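Local coordinates for protein alpha-ketoglutarate-dependent non-heme iron oxygenase EasH (Aspergillus japonicus, PDB 5M0T) that probably oxidises an ergot-alkaloid intermediate in cycloclavine biosynthesis, using a non-heme iron(II) centre, 2-oxoglutarate and dioxygen, at residues M229-C232 against Q233-P236; T252-A255 against Q256-G260; A23-Q26 against V27-D31; D136-P139 against I140-T143. All blocks are in the same frame, centred on the assembly; numbering follows the deposited sequence.

Interaction 1 of 4, residues M229-C232 against Q233-P236; sequences MQSC and QFTP
At the end of strand 222-231 the chain reverses through a type I beta turn that runs from Ser231 to Phe234, closed by a hydrogen bond from Phe234 N to Ser231 O of 3.1 Å. Thr235 and Pro236 then lead off without regular structure, and Gln230, one residue before the turn, reaches across to this end of the chain. Its CG is anti to the backbone N (chi1 172°) and the chain beyond is extended, which carries the amide to the carbonyls of Phe234 and Thr235. There NE2 donates to Thr235 O at 2.9 Å, a bond in the plane of the amide although the donor stands well above the carbonyl plane. A weak second bond goes from NE2 to Phe234 O. The Gln230 amide and the Phe234 ring are almost perpendicular, 88° apart, and the closest side-chain approach is NE2 to Phe234 CB at 3.4 Å. Ser231 CB lies obliquely against the same ring, 3.9 Å from Phe234 CD2, while Ser231 OG is hydrogen-bonded to Ser109. Gln233 CG sits over the centre of one ring face, and its OE1 accepts from Ile140 N of the second subunit. Cys232 O also bonds Thr235 OG1 of that subunit, so the turn belongs to the dimer interface. The buried Gln230 amide thus has partners at both ends, NE2 on the two carbonyls and OE1 in a weak hydrogen bond with Thr115.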
loop_
_atom_site.group_PDB
_atom_site.type_symbol
_atom_site.label_atom_id
_atom_site.label_comp_id
_atom_site.label_asym_id
_atom_site.label_seq_id
_atom_site.Cartn_x
_atom_site.Cartn_y
_atom_site.Cartn_z
ATOM N N MET A 229 -6.744 -1.942 -11.294
ATOM C CA MET A 229 -6.147 -2.940 -10.398
ATOM C C MET A 229 -4.677 -2.615 -10.216
ATOM O O MET A 229 -4.031 -2.065 -11.104
ATOM C CB MET A 229 -6.298 -4.357 -10.963
ATOM C CG MET A 229 -7.729 -4.731 -11.296
ATOM S SD MET A 229 -8.862 -4.574 -9.913
ATOM C CE MET A 229 -8.243 -5.831 -8.803
ATOM N N GLN A 230 -4.152 -3.007 -9.065
ATOM C CA GLN A 230 -2.816 -2.630 -8.658
ATOM C C GLN A 230 -2.105 -3.739 -7.899
ATOM O O GLN A 230 -2.729 -4.505 -7.177
ATOM C CB GLN A 230 -2.947 -1.382 -7.791
ATOM C CG GLN A 230 -1.710 -0.891 -7.071
ATOM C CD GLN A 230 -1.934 0.518 -6.544
ATOM O OE1 GLN A 230 -2.138 1.452 -7.313
ATOM N NE2 GLN A 230 -1.954 0.659 -5.236
ATOM N N SER A 231 -0.795 -3.799 -8.082
ATOM C CA SER A 231 0.106 -4.626 -7.269
ATOM C C SER A 231 -0.138 -4.433 -5.760
ATOM O O SER A 231 -0.144 -3.299 -5.266
ATOM C CB SER A 231 1.570 -4.274 -7.619
ATOM O OG SER A 231 2.475 -4.820 -6.687
ATOM N N CYS A 232 -0.290 -5.537 -5.030
ATOM C CA CYS A 232 -0.691 -5.465 -3.619
ATOM C C CYS A 232 0.308 -4.760 -2.682
ATOM O O CYS A 232 -0.091 -4.297 -1.608
ATOM C CB CYS A 232 -1.022 -6.847 -3.068
ATOM S SG CYS A 232 0.411 -7.931 -2.907
ATOM N N GLN A 233 1.580 -4.688 -3.080
ATOM C CA GLN A 233 2.606 -3.969 -2.298
ATOM C C GLN A 233 2.365 -2.441 -2.221
ATOM O O GLN A 233 2.916 -1.794 -1.335
ATOM C CB GLN A 233 4.016 -4.237 -2.829
ATOM C CG GLN A 233 4.340 -3.531 -4.142
ATOM C CD GLN A 233 5.636 -4.032 -4.779
ATOM O OE1 GLN A 233 6.675 -4.107 -4.125
ATOM N NE2 GLN A 233 5.579 -4.369 -6.068
ATOM N N PHE A 234 1.569 -1.892 -3.146
ATOM C CA PHE A 234 1.240 -0.454 -3.159
ATOM C C PHE A 234 -0.132 -0.143 -2.557
ATOM O O PHE A 234 -1.149 -0.791 -2.875
ATOM C CB PHE A 234 1.320 0.129 -4.571
ATOM C CG PHE A 234 2.664 -0.030 -5.202
ATOM C CD1 PHE A 234 3.767 0.620 -4.675
ATOM C CD2 PHE A 234 2.844 -0.879 -6.307
ATOM C CE1 PHE A 234 5.024 0.464 -5.254
ATOM C CE2 PHE A 234 4.097 -1.044 -6.880
ATOM C CZ PHE A 234 5.190 -0.368 -6.357
ATOM N N THR A 235 -0.143 0.873 -1.696
ATOM C CA THR A 235 -1.338 1.340 -1.023
ATOM C C THR A 235 -2.414 1.738 -2.045
ATOM O O THR A 235 -2.128 2.449 -3.001
ATOM C CB THR A 235 -1.010 2.542 -0.110
ATOM O OG1 THR A 235 0.050 2.187 0.801
ATOM C CG2 THR A 235 -2.231 2.975 0.686
ATOM N N PRO A 236 -3.653 1.258 -1.858
ATOM C CA PRO A 236 -4.754 1.703 -2.700
ATOM C C PRO A 236 -5.094 3.203 -2.594
ATOM O O PRO A 236 -4.998 3.796 -1.513
ATOM C CB PRO A 236 -5.938 0.878 -2.181
ATOM C CG PRO A 236 -5.326 -0.347 -1.609
ATOM C CD PRO A 236 -4.043 0.125 -1.000
#

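Interaction 2 of 4, residues T252-A255 against Q256-G260; sequences TPLA and QKMVG
Thr252 and Gln256 meet at the start of the short helix 253-258, whose first turn has a threonine N-cap. With chi1 at 63°, Thr252 turns OG1 back over the helix start, where it accepts from Ala255 N at 3.1 Å; the same hydroxyl is also hydrogen-bonded to Asn93. The helical bonds begin with Gln256 N to Thr252 O at 2.8 Å, and the series continues from Lys257 N to Pro253 O, Met258 N to Leu254 O and Val259 N to Ala255 O.

The side chains spread in different directions from this short helix. Gln256 has CG beside its backbone N (chi1 -67°), which lays the methylene 3.3 Å from Thr252 O and runs the extended chain back past the helix start. Its amide is held at both ends, OE1 by Arg262 and NE2 by the carbonyls of Lys286 and Val248. Lys257 is extended throughout: only its CB stays near the preceding turn, 3.5 Å from Leu254 O, while NZ forms a salt bridge with Asp111. Met258 does the reverse, folding at chi2 and chi3 so that its thioether curls back along the helix. The bend sets CE 3.7 Å from Leu254 O, and both Leu254 and Met258 pack on His98 of helix 95-105. Val259 is the first residue to depart from helical angles. On the side facing helix 95-105, the two apolar ends come together, Leu254 CD1 meeting Met258 CE at 4.0 Å.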
loop_
_atom_site.group_PDB
_atom_site.type_symbol
_atom_site.label_atom_id
_atom_site.label_comp_id
_atom_site.label_asym_id
_atom_site.label_seq_id
_atom_site.Cartn_x
_atom_site.Cartn_y
_atom_site.Cartn_z
ATOM N N THR A 252 -18.087 -12.384 -2.361
ATOM C CA THR A 252 -17.303 -13.612 -2.396
ATOM C C THR A 252 -15.941 -13.312 -1.764
ATOM O O THR A 252 -15.484 -12.158 -1.807
ATOM C CB THR A 252 -17.049 -14.107 -3.828
ATOM O OG1 THR A 252 -16.258 -13.129 -4.535
ATOM C CG2 THR A 252 -18.367 -14.375 -4.571
ATOM N N PRO A 253 -15.272 -14.342 -1.200
ATOM C CA PRO A 253 -13.913 -14.171 -0.670
ATOM C C PRO A 253 -12.953 -13.435 -1.624
ATOM O O PRO A 253 -12.193 -12.580 -1.178
ATOM C CB PRO A 253 -13.440 -15.616 -0.457
ATOM C CG PRO A 253 -14.693 -16.389 -0.197
ATOM C CD PRO A 253 -15.786 -15.707 -0.975
ATOM N N LEU A 254 -13.008 -13.766 -2.916
ATOM C CA LEU A 254 -12.141 -13.161 -3.919
ATOM C C LEU A 254 -12.452 -11.671 -4.101
ATOM O O LEU A 254 -11.536 -10.869 -4.206
ATOM C CB LEU A 254 -12.277 -13.883 -5.263
ATOM C CG LEU A 254 -11.531 -13.321 -6.482
ATOM C CD1 LEU A 254 -10.042 -13.219 -6.211
ATOM C CD2 LEU A 254 -11.795 -14.208 -7.691
ATOM N N ALA A 255 -13.737 -11.323 -4.161
ATOM C CA ALA A 255 -14.143 -9.917 -4.230
ATOM C C ALA A 255 -13.759 -9.160 -2.953
ATOM O O ALA A 255 -13.300 -8.016 -3.034
ATOM C CB ALA A 255 -15.631 -9.780 -4.520
ATOM N N GLN A 256 -13.909 -9.804 -1.794
ATOM C CA GLN A 256 -13.470 -9.214 -0.512
ATOM C C GLN A 256 -11.984 -8.854 -0.524
ATOM O O GLN A 256 -11.590 -7.794 -0.037
ATOM C CB GLN A 256 -13.750 -10.153 0.662
ATOM C CG GLN A 256 -15.224 -10.367 0.965
ATOM C CD GLN A 256 -15.452 -11.252 2.178
ATOM O OE1 GLN A 256 -14.635 -12.102 2.505
ATOM N NE2 GLN A 256 -16.568 -11.038 2.862
ATOM N N LYS A 257 -11.174 -9.742 -1.096
ATOM C CA LYS A 257 -9.746 -9.532 -1.213
ATOM C C LYS A 257 -9.395 -8.345 -2.113
ATOM O O LYS A 257 -8.436 -7.637 -1.827
ATOM C CB LYS A 257 -9.086 -10.792 -1.744
ATOM C CG LYS A 257 -7.571 -10.788 -1.744
ATOM C CD LYS A 257 -7.065 -12.167 -2.154
ATOM C CE LYS A 257 -5.562 -12.157 -2.356
ATOM N NZ LYS A 257 -5.067 -13.426 -2.964
ATOM N N MET A 258 -10.159 -8.149 -3.187
ATOM C CA MET A 258 -9.947 -7.028 -4.104
ATOM C C MET A 258 -10.213 -5.675 -3.433
ATOM O O MET A 258 -9.486 -4.723 -3.666
ATOM C CB MET A 258 -10.848 -7.136 -5.345
ATOM C CG MET A 258 -10.606 -8.335 -6.252
ATOM S SD MET A 258 -8.899 -8.480 -6.761
ATOM C CE MET A 258 -8.266 -9.645 -5.545
ATOM N N VAL A 259 -11.250 -5.608 -2.605
ATOM C CA VAL A 259 -11.645 -4.366 -1.956
ATOM C C VAL A 259 -10.979 -4.114 -0.591
ATOM O O VAL A 259 -11.442 -3.267 0.168
ATOM C CB VAL A 259 -13.190 -4.244 -1.863
ATOM C CG1 VAL A 259 -13.828 -4.405 -3.241
ATOM C CG2 VAL A 259 -13.797 -5.230 -0.875
ATOM N N GLY A 260 -9.918 -4.847 -0.264
ATOM C CA GLY A 260 -9.071 -4.523 0.882
ATOM C C GLY A 260 -9.521 -5.045 2.233
ATOM O O GLY A 260 -9.203 -4.440 3.257
#

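Interaction 3 of 4, residues A23-Q26 against V27-D31; sequences AIFQ and VLQED
Phe25 O accepts from Gln29 N at 3.0 Å, one of the regular i to i+4 bonds of helix 21-31, the helix of a beta-alpha-beta unit between the parallel strands 14-16 and 33-37. Matching bonds join Leu28 N to Ile24 O and Glu30 N to Gln26 O, whereas Val27 N to Ala23 O is long and weak.

The contact of Phe25 with Gln29 follows the same four-residue spacing. Phe25 has CG anti to its backbone N (chi1 -171°), and Gln29 has its own CG beside its N, so the glutamine chain is laid back over the ring. Gln29 CG stands over one face, 4.0 Å from the centroid of the Phe25 ring, a CH-pi contact. The amide follows, its plane tilted 36° from that of the ring, and brings NE2 to 3.3 Å from Phe25 CE2. Toward the buried side, Leu28 CD2 approaches the ring obliquely, 4.1 Å from Phe25 CD1. Phe25 itself packs against Arg103 and Leu104 of helix 95-105, and Ile24 and Leu28 both reach Leu203 of strand 201-205, which seats the helix on the main sheet.

On the exposed flank Gln26 and Glu30 run alongside each other in the same direction. Glu30 is chiefly held by a salt bridge from OE1 to Arg13, which also pairs with Asp31. Its other oxygen faces the glutamine: Gln26 NE2 makes a weak hydrogen bond to Glu30 OE2, 3.5 Å away, with amide and carboxylate planes 75° apart.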
loop_
_atom_site.group_PDB
_atom_site.type_symbol
_atom_site.label_atom_id
_atom_site.label_comp_id
_atom_site.label_asym_id
_atom_site.label_seq_id
_atom_site.Cartn_x
_atom_site.Cartn_y
_atom_site.Cartn_z
ATOM N N ALA A 23 -4.257 -14.302 -25.242
ATOM C CA ALA A 23 -4.221 -13.503 -26.458
ATOM C C ALA A 23 -4.287 -12.016 -26.146
ATOM O O ALA A 23 -3.583 -11.235 -26.751
ATOM C CB ALA A 23 -5.355 -13.908 -27.379
ATOM N N ILE A 24 -5.110 -11.637 -25.179
ATOM C CA ILE A 24 -5.235 -10.234 -24.771
ATOM C C ILE A 24 -3.957 -9.755 -24.074
ATOM O O ILE A 24 -3.482 -8.623 -24.330
ATOM C CB ILE A 24 -6.481 -10.020 -23.879
ATOM C CG1 ILE A 24 -7.737 -10.281 -24.717
ATOM C CG2 ILE A 24 -6.514 -8.603 -23.304
ATOM C CD1 ILE A 24 -9.014 -10.426 -23.939
ATOM N N PHE A 25 -3.391 -10.614 -23.221
ATOM C CA PHE A 25 -2.160 -10.277 -22.535
ATOM C C PHE A 25 -0.989 -10.052 -23.481
ATOM O O PHE A 25 -0.142 -9.193 -23.210
ATOM C CB PHE A 25 -1.772 -11.304 -21.474
ATOM C CG PHE A 25 -0.608 -10.849 -20.615
ATOM C CD1 PHE A 25 -0.764 -9.762 -19.750
ATOM C CD2 PHE A 25 0.633 -11.471 -20.697
ATOM C CE1 PHE A 25 0.290 -9.318 -18.973
ATOM C CE2 PHE A 25 1.691 -11.037 -19.923
ATOM C CZ PHE A 25 1.527 -9.950 -19.061
ATOM N N GLN A 26 -0.954 -10.799 -24.581
ATOM C CA GLN A 26 0.120 -10.672 -25.561
ATOM C C GLN A 26 0.124 -9.290 -26.240
ATOM O O GLN A 26 1.173 -8.665 -26.335
ATOM C CB GLN A 26 0.021 -11.775 -26.597
ATOM C CG GLN A 26 1.225 -11.884 -27.499
ATOM C CD GLN A 26 1.091 -13.022 -28.513
ATOM O OE1 GLN A 26 0.621 -14.117 -28.195
ATOM N NE2 GLN A 26 1.517 -12.760 -29.740
ATOM N N VAL A 27 -1.045 -8.829 -26.695
ATOM C CA VAL A 27 -1.156 -7.491 -27.286
ATOM C C VAL A 27 -0.794 -6.408 -26.249
ATOM O O VAL A 27 -0.153 -5.416 -26.581
ATOM C CB VAL A 27 -2.562 -7.207 -27.878
ATOM C CG1 VAL A 27 -2.620 -5.796 -28.468
ATOM C CG2 VAL A 27 -2.912 -8.226 -28.952
ATOM N N LEU A 28 -1.198 -6.621 -24.997
ATOM C CA LEU A 28 -0.873 -5.711 -23.898
ATOM C C LEU A 28 0.642 -5.587 -23.676
ATOM O O LEU A 28 1.143 -4.487 -23.500
ATOM C CB LEU A 28 -1.573 -6.160 -22.608
ATOM C CG LEU A 28 -1.533 -5.201 -21.427
ATOM C CD1 LEU A 28 -2.330 -3.947 -21.745
ATOM C CD2 LEU A 28 -2.064 -5.860 -20.160
ATOM N N GLN A 29 1.365 -6.703 -23.693
ATOM C CA GLN A 29 2.833 -6.692 -23.619
ATOM C C GLN A 29 3.496 -5.964 -24.787
ATOM O O GLN A 29 4.453 -5.216 -24.598
ATOM C CB GLN A 29 3.393 -8.110 -23.628
ATOM C CG GLN A 29 3.170 -8.886 -22.366
ATOM C CD GLN A 29 3.791 -10.278 -22.446
ATOM O OE1 GLN A 29 3.559 -11.025 -23.393
ATOM N NE2 GLN A 29 4.587 -10.627 -21.447
ATOM N N GLU A 30 3.012 -6.234 -25.995
ATOM C CA GLU A 30 3.588 -5.662 -27.199
ATOM C C GLU A 30 3.260 -4.164 -27.364
ATOM O O GLU A 30 4.126 -3.397 -27.769
ATOM C CB GLU A 30 3.135 -6.460 -28.426
ATOM C CG GLU A 30 3.702 -7.878 -28.423
ATOM C CD GLU A 30 3.077 -8.827 -29.450
ATOM O OE1 GLU A 30 2.081 -8.473 -30.118
ATOM O OE2 GLU A 30 3.593 -9.959 -29.582
ATOM N N ASP A 31 2.018 -3.776 -27.065
ATOM C CA ASP A 31 1.488 -2.433 -27.374
ATOM C C ASP A 31 1.217 -1.543 -26.152
ATOM O O ASP A 31 1.122 -0.330 -26.294
ATOM C CB ASP A 31 0.189 -2.556 -28.177
ATOM C CG ASP A 31 0.398 -3.112 -29.594
ATOM O OD1 ASP A 31 1.507 -3.550 -29.954
ATOM O OD2 ASP A 31 -0.577 -3.116 -30.368
#

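Interaction 4 of 4, residues D136-P139 against I140-T143; sequences DGIP and ICTT
The start of helix 139-144, entered from a 3-10 segment shortly after the iron ligands His132 and Glu134, brings Asp136 against Thr142. Thr142 OG1 donates to Asp136 OD1 at 3.0 Å, and OD1 accepts through its anti lone pair, the one away from the other carboxylate oxygen; the two side chains cross at about a right angle. This bond ties the 3-10 segment to the helix that follows it. Ile138 occupies the N-cap position, and its carbonyl accepts from Thr142 N at 3.2 Å and, weakly, from Cys141 N. Pro139 O is gripped twice by Thr143, by N at 3.1 Å and by OG1 at 3.2 Å, the two donors arriving from opposite faces of the carbonyl plane. The hydroxyl gets there because Thr143 OG1 lies beside its own backbone N (chi1 -62°), directed back down the helix.

The apolar face is built around Ile138 CG2. It meets Ile140 CG2 at 3.7 Å and Cys141 SG at 3.8 Å. Ile140 N is bonded to Gln233 OE1 of the second subunit, so the second subunit reaches the first turn of this helix. The side chain of Asp136 is about 9 Å from the iron, so it is not a ligand. Proline in the first turn, directly after the N-cap, is a common way for an alpha helix to start, since that position needs no N-H to donate within the helix.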
loop_
_atom_site.group_PDB
_atom_site.type_symbol
_atom_site.label_atom_id
_atom_site.label_comp_id
_atom_site.label_asym_id
_atom_site.label_seq_id
_atom_site.Cartn_x
_atom_site.Cartn_y
_atom_site.Cartn_z
ATOM N N ASP A 136 2.312 7.218 -12.336
ATOM C CA ASP A 136 2.861 8.422 -11.696
ATOM C C ASP A 136 2.123 8.833 -10.415
ATOM O O ASP A 136 2.554 9.735 -9.734
ATOM C CB ASP A 136 2.973 9.575 -12.707
ATOM C CG ASP A 136 4.070 9.344 -13.748
ATOM O OD1 ASP A 136 5.184 8.924 -13.370
ATOM O OD2 ASP A 136 3.841 9.604 -14.944
ATOM N N GLY A 137 1.026 8.147 -10.078
ATOM C CA GLY A 137 0.434 8.232 -8.747
ATOM C C GLY A 137 1.260 7.587 -7.633
ATOM O O GLY A 137 0.981 7.823 -6.459
ATOM N N ILE A 138 2.251 6.762 -7.989
ATOM C CA ILE A 138 3.126 6.081 -7.043
ATOM C C ILE A 138 4.555 6.636 -7.191
ATOM O O ILE A 138 5.153 6.480 -8.249
ATOM C CB ILE A 138 3.148 4.572 -7.338
ATOM C CG1 ILE A 138 1.744 3.972 -7.231
ATOM C CG2 ILE A 138 4.144 3.844 -6.433
ATOM C CD1 ILE A 138 1.640 2.615 -7.923
ATOM N N PRO A 139 5.113 7.277 -6.136
ATOM C CA PRO A 139 6.413 7.967 -6.323
ATOM C C PRO A 139 7.615 7.089 -6.762
ATOM O O PRO A 139 8.415 7.526 -7.572
ATOM C CB PRO A 139 6.685 8.592 -4.951
ATOM C CG PRO A 139 5.352 8.747 -4.336
ATOM C CD PRO A 139 4.513 7.603 -4.831
ATOM N N ILE A 140 7.754 5.888 -6.213
ATOM C CA ILE A 140 8.829 4.989 -6.643
ATOM C C ILE A 140 8.719 4.633 -8.138
ATOM O O ILE A 140 9.734 4.512 -8.801
ATOM C CB ILE A 140 8.924 3.714 -5.754
ATOM C CG1 ILE A 140 10.137 2.838 -6.111
ATOM C CG2 ILE A 140 7.685 2.840 -5.879
ATOM C CD1 ILE A 140 11.455 3.562 -6.199
ATOM N N CYS A 141 7.508 4.507 -8.672
ATOM C CA CYS A 141 7.327 4.235 -10.106
ATOM C C CYS A 141 7.690 5.424 -11.007
ATOM O O CYS A 141 8.175 5.233 -12.117
ATOM C CB CYS A 141 5.891 3.800 -10.407
ATOM S SG CYS A 141 5.393 2.225 -9.690
ATOM N N THR A 142 7.437 6.639 -10.533
ATOM C CA THR A 142 7.868 7.853 -11.220
ATOM C C THR A 142 9.381 7.934 -11.301
ATOM O O THR A 142 9.928 8.323 -12.323
ATOM C CB THR A 142 7.319 9.104 -10.503
ATOM O OG1 THR A 142 5.892 9.047 -10.502
ATOM C CG2 THR A 142 7.765 10.396 -11.186
ATOM N N THR A 143 10.050 7.564 -10.228
ATOM C CA THR A 143 11.517 7.577 -10.177
ATOM C C THR A 143 12.148 6.575 -11.152
ATOM O O THR A 143 13.124 6.889 -11.833
ATOM C CB THR A 143 11.986 7.263 -8.746
ATOM O OG1 THR A 143 11.509 8.291 -7.876
ATOM C CG2 THR A 143 13.518 7.162 -8.653
#

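How the interactions relate
Along the chain the order is interaction 3, interaction 4, interaction 1, interaction 2. Interactions 1 and 4 have centres about 12 Å apart and touch: the ring of Phe234 rests on Ile138 and Ile140, so the turn after strand 222-231 packs against the start of helix 139-144, and both contacts reach the second subunit. Interaction 2 also touches interaction 1, centres about 13 Å apart, through Met229 against Met258. Interaction 3 stands alone, 21 to 26 Å from the other centres, yet its helix lies on the same mixed sheet that contains strand 222-231. Interactions 1 and 4 together place the segment after the iron ligands next to the subunit interface, in a fold consistent with the Cupin clan.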